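Local atomic coordinates of endoglucanase A (Clostridium acetobutylicum, PDB entry 3IK2), a protein that probably hydrolyses internal beta-1,4 linkages of cellulose and related glucans, as a family 44 endoglucanase built on a TIM-like barrel. Residues 68-73 and 85-90; 419-422 and 426-429; 443-448 and 454-459. One frame throughout, in Å; residues are numbered along the deposited sequence.

Contact 1: 68-73 and 85-90; sequences TLYDVP and TAFHDK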
loop_
_atom_site.group_PDB
_atom_site.type_symbol
_atom_site.label_atom_id
_atom_site.label_comp_id
_atom_site.label_asym_id
_atom_site.label_seq_id
_atom_site.Cartn_x
_atom_site.Cartn_y
_atom_site.Cartn_z
ATOM N N THR A 68 2.414 9.861 -20.920
ATOM C CA THR A 68 1.159 9.306 -21.443
ATOM C C THR A 68 0.270 8.683 -20.361
ATOM O O THR A 68 -0.918 8.958 -20.325
ATOM C CB THR A 68 1.383 8.332 -22.673
ATOM O OG1 THR A 68 2.054 7.126 -22.256
ATOM C CG2 THR A 68 2.221 9.029 -23.750
ATOM N N LEU A 69 0.859 7.874 -19.473
ATOM C CA LEU A 69 0.165 7.247 -18.364
ATOM C C LEU A 69 -0.586 8.246 -17.479
ATOM O O LEU A 69 -1.699 7.966 -17.006
ATOM C CB LEU A 69 1.132 6.379 -17.525
ATOM C CG LEU A 69 0.510 5.513 -16.419
ATOM C CD1 LEU A 69 -0.439 4.462 -17.018
ATOM C CD2 LEU A 69 1.544 4.853 -15.472
ATOM N N TYR A 70 0.018 9.391 -17.237
ATOM C CA TYR A 70 -0.587 10.396 -16.346
ATOM C C TYR A 70 -1.334 11.496 -17.111
ATOM O O TYR A 70 -1.786 12.475 -16.518
ATOM C CB TYR A 70 0.455 10.920 -15.337
ATOM C CG TYR A 70 0.819 9.824 -14.352
ATOM C CD1 TYR A 70 1.955 9.044 -14.522
ATOM C CD2 TYR A 70 -0.022 9.528 -13.279
ATOM C CE1 TYR A 70 2.255 7.988 -13.616
ATOM C CE2 TYR A 70 0.263 8.468 -12.377
ATOM C CZ TYR A 70 1.395 7.705 -12.561
ATOM O OH TYR A 70 1.663 6.685 -11.671
ATOM N N ASP A 71 -1.488 11.308 -18.428
ATOM C CA ASP A 71 -2.404 12.125 -19.235
ATOM C C ASP A 71 -1.999 13.598 -19.244
ATOM O O ASP A 71 -2.844 14.495 -19.213
ATOM C CB ASP A 71 -3.837 11.964 -18.718
ATOM C CG ASP A 71 -4.330 10.534 -18.808
ATOM O OD1 ASP A 71 -4.216 9.937 -19.901
ATOM O OD2 ASP A 71 -4.849 9.991 -17.801
ATOM N N VAL A 72 -0.686 13.816 -19.278
ATOM C CA VAL A 72 -0.086 15.135 -19.387
ATOM C C VAL A 72 -0.371 15.636 -20.806
ATOM O O VAL A 72 -0.082 14.920 -21.763
ATOM C CB VAL A 72 1.450 15.044 -19.164
ATOM C CG1 VAL A 72 2.107 16.406 -19.261
ATOM C CG2 VAL A 72 1.770 14.363 -17.824
ATOM N N PRO A 73 -0.930 16.852 -20.949
ATOM C CA PRO A 73 -1.142 17.372 -22.316
ATOM C C PRO A 73 0.181 17.719 -23.015
ATOM O O PRO A 73 1.190 18.066 -22.352
ATOM C CB PRO A 73 -2.009 18.614 -22.097
ATOM C CG PRO A 73 -1.764 19.023 -20.663
ATOM C CD PRO A 73 -1.378 17.794 -19.903
ATOM N N THR A 85 2.567 16.874 -11.177
ATOM C CA THR A 85 1.493 17.844 -11.013
ATOM C C THR A 85 0.161 17.367 -11.641
ATOM O O THR A 85 -0.908 17.555 -11.059
ATOM C CB THR A 85 1.933 19.314 -11.338
ATOM O OG1 THR A 85 2.237 19.461 -12.727
ATOM C CG2 THR A 85 3.187 19.692 -10.516
ATOM N N ALA A 86 0.205 16.666 -12.769
ATOM C CA ALA A 86 -1.037 16.064 -13.283
ATOM C C ALA A 86 -1.583 15.075 -12.235
ATOM O O ALA A 86 -2.764 15.111 -11.894
ATOM C CB ALA A 86 -0.806 15.361 -14.628
ATOM N N PHE A 87 -0.699 14.203 -11.739
ATOM C CA PHE A 87 -1.035 13.255 -10.672
ATOM C C PHE A 87 -1.659 13.915 -9.425
ATOM O O PHE A 87 -2.780 13.579 -9.041
ATOM C CB PHE A 87 0.174 12.388 -10.291
ATOM C CG PHE A 87 -0.104 11.445 -9.163
ATOM C CD1 PHE A 87 -0.770 10.255 -9.389
ATOM C CD2 PHE A 87 0.318 11.747 -7.856
ATOM C CE1 PHE A 87 -1.037 9.386 -8.326
ATOM C CE2 PHE A 87 0.036 10.876 -6.787
ATOM C CZ PHE A 87 -0.636 9.702 -7.038
ATOM N N HIS A 88 -0.950 14.841 -8.787
ATOM C CA HIS A 88 -1.493 15.457 -7.559
ATOM C C HIS A 88 -2.715 16.340 -7.804
ATOM O O HIS A 88 -3.584 16.443 -6.942
ATOM C CB HIS A 88 -0.435 16.218 -6.752
ATOM C CG HIS A 88 -0.938 16.681 -5.409
ATOM N ND1 HIS A 88 -1.472 15.820 -4.477
ATOM C CD2 HIS A 88 -0.982 17.912 -4.845
ATOM C CE1 HIS A 88 -1.846 16.499 -3.408
ATOM N NE2 HIS A 88 -1.545 17.772 -3.601
ATOM N N ASP A 89 -2.775 16.974 -8.971
ATOM C CA ASP A 89 -3.972 17.728 -9.376
ATOM C C ASP A 89 -5.215 16.839 -9.414
ATOM O O ASP A 89 -6.304 17.283 -9.023
ATOM C CB ASP A 89 -3.782 18.343 -10.769
ATOM C CG ASP A 89 -2.957 19.599 -10.751
ATOM O OD1 ASP A 89 -2.542 20.054 -9.664
ATOM O OD2 ASP A 89 -2.696 20.133 -11.842
ATOM N N LYS A 90 -5.046 15.605 -9.920
ATOM C CA LYS A 90 -6.133 14.644 -9.982
ATOM C C LYS A 90 -6.521 14.173 -8.579
ATOM O O LYS A 90 -7.693 14.069 -8.283
ATOM C CB LYS A 90 -5.772 13.475 -10.898
ATOM C CG LYS A 90 -6.985 12.693 -11.432
ATOM C CD LYS A 90 -6.503 11.568 -12.391
ATOM C CE LYS A 90 -7.589 10.538 -12.713
ATOM N NZ LYS A 90 -7.000 9.251 -13.395
#

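Contact 2: 419-422 and 426-429; sequences CDTS and NSST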
loop_
_atom_site.group_PDB
_atom_site.type_symbol
_atom_site.label_atom_id
_atom_site.label_comp_id
_atom_site.label_asym_id
_atom_site.label_seq_id
_atom_site.Cartn_x
_atom_site.Cartn_y
_atom_site.Cartn_z
ATOM N N CYS A 419 -14.150 -7.655 17.492
ATOM C CA CYS A 419 -15.067 -8.362 16.643
ATOM C C CYS A 419 -14.455 -9.721 16.381
ATOM O O CYS A 419 -13.698 -9.905 15.419
ATOM C CB CYS A 419 -15.289 -7.615 15.333
ATOM S SG CYS A 419 -16.669 -8.254 14.375
ATOM N N ASP A 420 -14.769 -10.668 17.269
ATOM C CA ASP A 420 -14.168 -12.007 17.229
ATOM C C ASP A 420 -15.140 -13.002 16.651
ATOM O O ASP A 420 -16.239 -13.197 17.189
ATOM C CB ASP A 420 -13.745 -12.482 18.626
ATOM C CG ASP A 420 -12.677 -11.588 19.257
ATOM O OD1 ASP A 420 -11.817 -11.054 18.517
ATOM O OD2 ASP A 420 -12.677 -11.439 20.498
ATOM N N THR A 421 -14.719 -13.636 15.560
ATOM C CA THR A 421 -15.462 -14.722 14.969
ATOM C C THR A 421 -14.955 -16.050 15.543
ATOM O O THR A 421 -13.771 -16.180 15.861
ATOM C CB THR A 421 -15.365 -14.680 13.419
ATOM O OG1 THR A 421 -16.257 -15.636 12.854
ATOM C CG2 THR A 421 -13.961 -14.950 12.926
ATOM N N SER A 422 -15.851 -17.022 15.672
ATOM C CA SER A 422 -15.494 -18.361 16.130
ATOM C C SER A 422 -14.924 -19.216 15.001
ATOM O O SER A 422 -14.447 -20.327 15.240
ATOM C CB SER A 422 -16.707 -19.056 16.754
ATOM O OG SER A 422 -17.717 -19.264 15.784
ATOM N N ASN A 426 -13.370 -19.927 7.837
ATOM C CA ASN A 426 -14.498 -19.783 6.931
ATOM C C ASN A 426 -15.059 -18.393 6.857
ATOM O O ASN A 426 -15.737 -18.038 5.897
ATOM C CB ASN A 426 -15.561 -20.835 7.228
ATOM C CG ASN A 426 -15.103 -22.211 6.799
ATOM O OD1 ASN A 426 -14.909 -22.456 5.599
ATOM N ND2 ASN A 426 -14.850 -23.094 7.773
ATOM N N SER A 427 -14.708 -17.582 7.845
ATOM C CA SER A 427 -15.174 -16.205 7.865
ATOM C C SER A 427 -14.079 -15.199 8.193
ATOM O O SER A 427 -13.029 -15.559 8.772
ATOM C CB SER A 427 -16.331 -16.082 8.854
ATOM O OG SER A 427 -15.859 -15.982 10.175
ATOM N N SER A 428 -14.318 -13.951 7.786
ATOM C CA SER A 428 -13.630 -12.772 8.350
ATOM C C SER A 428 -14.674 -11.779 8.815
ATOM O O SER A 428 -15.664 -11.589 8.137
ATOM C CB SER A 428 -12.705 -12.108 7.331
ATOM O OG SER A 428 -11.555 -12.894 7.143
ATOM N N THR A 429 -14.463 -11.173 9.982
ATOM C CA THR A 429 -15.412 -10.189 10.553
ATOM C C THR A 429 -14.648 -8.997 11.137
ATOM O O THR A 429 -13.701 -9.173 11.905
ATOM C CB THR A 429 -16.318 -10.784 11.689
ATOM O OG1 THR A 429 -15.493 -11.256 12.778
ATOM C CG2 THR A 429 -17.248 -11.917 11.148
HETATM O O HOH W 1 -12.150 -8.233 13.747
#

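Contact 3: 443-448 and 454-459; sequences IIVMNK and INFNFN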
loop_
_atom_site.group_PDB
_atom_site.type_symbol
_atom_site.label_atom_id
_atom_site.label_comp_id
_atom_site.label_asym_id
_atom_site.label_seq_id
_atom_site.Cartn_x
_atom_site.Cartn_y
_atom_site.Cartn_z
ATOM N N ILE A 443 -20.155 -3.184 10.093
ATOM C CA ILE A 443 -19.584 -4.513 10.219
ATOM C C ILE A 443 -19.291 -5.035 8.821
ATOM O O ILE A 443 -20.143 -4.960 7.937
ATOM C CB ILE A 443 -20.513 -5.480 10.991
ATOM C CG1 ILE A 443 -20.956 -4.867 12.323
ATOM C CG2 ILE A 443 -19.805 -6.787 11.278
ATOM C CD1 ILE A 443 -22.176 -5.554 12.947
ATOM N N ILE A 444 -18.076 -5.533 8.621
ATOM C CA ILE A 444 -17.750 -6.306 7.416
ATOM C C ILE A 444 -17.755 -7.775 7.772
ATOM O O ILE A 444 -17.090 -8.206 8.732
ATOM C CB ILE A 444 -16.357 -5.927 6.809
ATOM C CG1 ILE A 444 -16.278 -4.436 6.524
ATOM C CG2 ILE A 444 -16.055 -6.747 5.508
ATOM C CD1 ILE A 444 -17.218 -3.960 5.419
ATOM N N VAL A 445 -18.518 -8.545 6.999
ATOM C CA VAL A 445 -18.628 -9.977 7.214
ATOM C C VAL A 445 -18.511 -10.666 5.864
ATOM O O VAL A 445 -19.226 -10.318 4.916
ATOM C CB VAL A 445 -19.978 -10.352 7.929
ATOM C CG1 VAL A 445 -20.043 -11.819 8.195
ATOM C CG2 VAL A 445 -20.079 -9.647 9.251
ATOM N N MET A 446 -17.589 -11.627 5.777
ATOM C CA MET A 446 -17.363 -12.411 4.558
ATOM C C MET A 446 -17.432 -13.906 4.884
ATOM O O MET A 446 -16.890 -14.370 5.897
ATOM C CB MET A 446 -15.981 -12.169 3.921
ATOM C CG MET A 446 -15.597 -10.767 3.456
ATOM S SD MET A 446 -13.776 -10.604 3.610
ATOM C CE MET A 446 -13.730 -9.398 4.948
ATOM N N ASN A 447 -18.029 -14.647 3.970
ATOM C CA ASN A 447 -18.028 -16.084 4.010
ATOM C C ASN A 447 -17.026 -16.569 2.949
ATOM O O ASN A 447 -17.309 -16.525 1.754
ATOM C CB ASN A 447 -19.468 -16.607 3.772
ATOM C CG ASN A 447 -19.552 -18.134 3.664
ATOM O OD1 ASN A 447 -18.576 -18.847 3.836
ATOM N ND2 ASN A 447 -20.755 -18.635 3.371
ATOM N N LYS A 448 -15.848 -17.004 3.397
ATOM C CA LYS A 448 -14.797 -17.493 2.491
ATOM C C LYS A 448 -15.058 -18.947 2.016
ATOM O O LYS A 448 -14.331 -19.467 1.167
ATOM C CB LYS A 448 -13.374 -17.374 3.116
ATOM C CG LYS A 448 -12.969 -15.989 3.686
ATOM C CD LYS A 448 -11.573 -15.974 4.365
ATOM C CE LYS A 448 -11.642 -16.395 5.840
ATOM N NZ LYS A 448 -10.297 -16.451 6.532
ATOM N N ILE A 454 -23.244 -19.612 5.847
ATOM C CA ILE A 454 -22.999 -19.469 7.262
ATOM C C ILE A 454 -24.116 -18.692 7.934
ATOM O O ILE A 454 -24.492 -17.594 7.499
ATOM C CB ILE A 454 -21.629 -18.751 7.601
ATOM C CG1 ILE A 454 -20.419 -19.476 7.008
ATOM C CG2 ILE A 454 -21.447 -18.704 9.121
ATOM C CD1 ILE A 454 -19.075 -18.703 7.228
ATOM N N ASN A 455 -24.631 -19.281 9.001
ATOM C CA ASN A 455 -25.484 -18.582 9.944
ATOM C C ASN A 455 -24.635 -17.864 10.959
ATOM O O ASN A 455 -23.968 -18.482 11.783
ATOM C CB ASN A 455 -26.431 -19.551 10.650
ATOM C CG ASN A 455 -27.351 -20.258 9.667
ATOM O OD1 ASN A 455 -28.070 -19.605 8.892
ATOM N ND2 ASN A 455 -27.293 -21.602 9.650
ATOM N N PHE A 456 -24.630 -16.546 10.872
ATOM C CA PHE A 456 -23.835 -15.768 11.782
ATOM C C PHE A 456 -24.741 -15.358 12.909
ATOM O O PHE A 456 -25.773 -14.735 12.686
ATOM C CB PHE A 456 -23.245 -14.531 11.101
ATOM C CG PHE A 456 -22.096 -14.819 10.190
ATOM C CD1 PHE A 456 -20.793 -14.926 10.704
ATOM C CD2 PHE A 456 -22.297 -14.942 8.815
ATOM C CE1 PHE A 456 -19.715 -15.174 9.868
ATOM C CE2 PHE A 456 -21.210 -15.191 7.962
ATOM C CZ PHE A 456 -19.926 -15.304 8.486
ATOM N N ASN A 457 -24.330 -15.709 14.115
ATOM C CA ASN A 457 -25.014 -15.313 15.328
ATOM C C ASN A 457 -24.204 -14.198 15.978
ATOM O O ASN A 457 -23.094 -14.427 16.431
ATOM C CB ASN A 457 -25.165 -16.545 16.241
ATOM C CG ASN A 457 -25.700 -17.758 15.488
ATOM O OD1 ASN A 457 -26.718 -17.663 14.784
ATOM N ND2 ASN A 457 -25.008 -18.897 15.599
ATOM N N PHE A 458 -24.753 -12.982 15.982
ATOM C CA PHE A 458 -24.034 -11.811 16.421
ATOM C C PHE A 458 -24.397 -11.453 17.824
ATOM O O PHE A 458 -25.579 -11.347 18.159
ATOM C CB PHE A 458 -24.328 -10.582 15.530
ATOM C CG PHE A 458 -23.808 -10.702 14.109
ATOM C CD1 PHE A 458 -22.544 -10.224 13.777
ATOM C CD2 PHE A 458 -24.601 -11.279 13.105
ATOM C CE1 PHE A 458 -22.056 -10.336 12.458
ATOM C CE2 PHE A 458 -24.137 -11.396 11.795
ATOM C CZ PHE A 458 -22.844 -10.929 11.472
ATOM N N ASN A 459 -23.369 -11.184 18.625
ATOM C CA ASN A 459 -23.563 -10.694 19.981
ATOM C C ASN A 459 -22.819 -9.392 20.150
ATOM O O ASN A 459 -21.595 -9.389 20.293
ATOM C CB ASN A 459 -23.043 -11.719 20.995
ATOM C CG ASN A 459 -23.493 -13.127 20.669
ATOM O OD1 ASN A 459 -24.626 -13.511 21.007
ATOM N ND2 ASN A 459 -22.617 -13.910 19.980
#

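Contact 1: 68-73 and 85-90
Tyr70 and Phe87 carry the aromatic part of this contact. Their side chains run alongside each other in the same direction, with Tyr70 CE2 3.6 Å from Phe87 CD1 and the ring centroids 5.8 Å apart. The planes stand almost perpendicular, at 86°, yet the approach is oblique. Different first torsions, chi1 177° for Phe87 and -69° for Tyr70, bring the two rings out side by side. Both side chains also touch Ile37 of barrel strand 34-37, and Trp66 meets the Tyr70 ring edge-to-face.

The Ala86 methyl, CB, lies 3.6 Å from the backbone oxygen Tyr70 O, a van der Waals contact. Aliphatic packing is looser, with Val72 CG2 4.2 Å from Ala86 CB. Helix 65-69 ends in a Schellman motif with Asp71, of positive phi, as its C-prime residue; Asp71 N bonds Thr68 O at 3.1 Å.

Charge plays a looser part. Asp71 OD2 and Lys90 NZ remain 5.0 Å apart, not in contact, and Lys90 NZ forms a salt bridge with Asp26. With no hydrogen bond across the segments, the loop that follows helix 65-69 packs on helix 82-93 through apolar and aromatic groups, a seat that depends on shape more than on directional bonds.

Contact 2: 419-422 and 426-429
Ser427 OG is gripped twice: Thr421 OG1 donates a 2.7 Å hydrogen bond to it, and it also bonds Asp423 O in the turn. The two hydroxyls thus tie together the closed end of the beta hairpin formed by strands 415-421 and 427-433. Thr421 reaches the serine with OG1 anti to its backbone N (chi1 -172°), while its CG2 methyl lies beside Ser427 OG. A weak bond from Asp423 N to Thr421 OG1 adds a further link to the turn.

The strand segments run antiparallel, at 169°, but their axes approach only to 6.9 Å, and no direct backbone hydrogen bond joins them. Each spends backbone groups on its other neighbour in the sheet: Asp420 pairs with Asn6, and Ser428 with Met446. Between the two segments, side chains and water do the joining. Thr429 fits between Cys419 and Thr421; its OG1, which chi1 of 60° turns to a position between the backbone N and the carbonyl carbon, packs 3.6 Å from Cys419 SG and 3.5 Å from Thr421 CB. The same hydroxyl gives a weak 3.5 Å bond to Cys419 O. A water molecule lies between the two backbones, within hydrogen-bonding distance of both oxygens, 2.8 Å from Cys419 O and 2.6 Å from Thr429 O.

Contact 3: 443-448 and 454-459
The Phe456 ring is sandwiched between aliphatic branches: Val445 CG1 lies over one face, in a CH-pi contact 3.6 Å from the ring centroid and 15° off the normal, and Ile454 CG2 sits over the centre of the opposite face. The other methyl of the valine, CG2, meets Phe458 at its edge, in the ring plane, 3.8 Å from CZ. Val445 has CG1 anti to the backbone N (chi1 -177°), which sends one branch to each phenylalanine. Ile443 CG2 approaches Phe458 CE1 more loosely, at 4.4 Å, and Phe495 stacks on the same ring.

At the Asn447 end of the contact, Asn447 and Ile454 pass at a slant, with Ile454 CD1 3.4 Å from Asn447 OD1. The buried amide has its polar partners elsewhere: ND2 bonds Asp452 O and Ile499 O, and OD1 accepts from Asn449 N, bonds that fix its rotation and leave the isoleucine to pack against it.

No hydrogen bond links the segments. Their strand axes stay 9.2 Å apart, and in the sheet other strands separate them, so they meet through their side chains across a hydrophobic interior, as in the beta-sandwich domain that accompanies the barrel in family 44 enzymes.

Overall arrangement
Along the chain the contacts follow one another, contact 1 first and contact 3 last. Contact 1 belongs to the outer layer of the parallel eight-stranded barrel, where helix 82-93 and the loop after helix 65-69 meet strand 34-37. Contacts 2 and 3 lie in the beta-sandwich domain, their centres about 7 Å apart. They share the boundary between neighbouring strands 427-433 and 440-447, at one end of which Asn426 O is 2.7 Å from Lys448 N, a probable hydrogen bond. The centre of contact 1 is about 41 Å from that of contact 2 and about 42 Å from that of contact 3, so contact 1 belongs to the barrel and the other two to the beta domain, which the N-terminal strand 2-15 also joins.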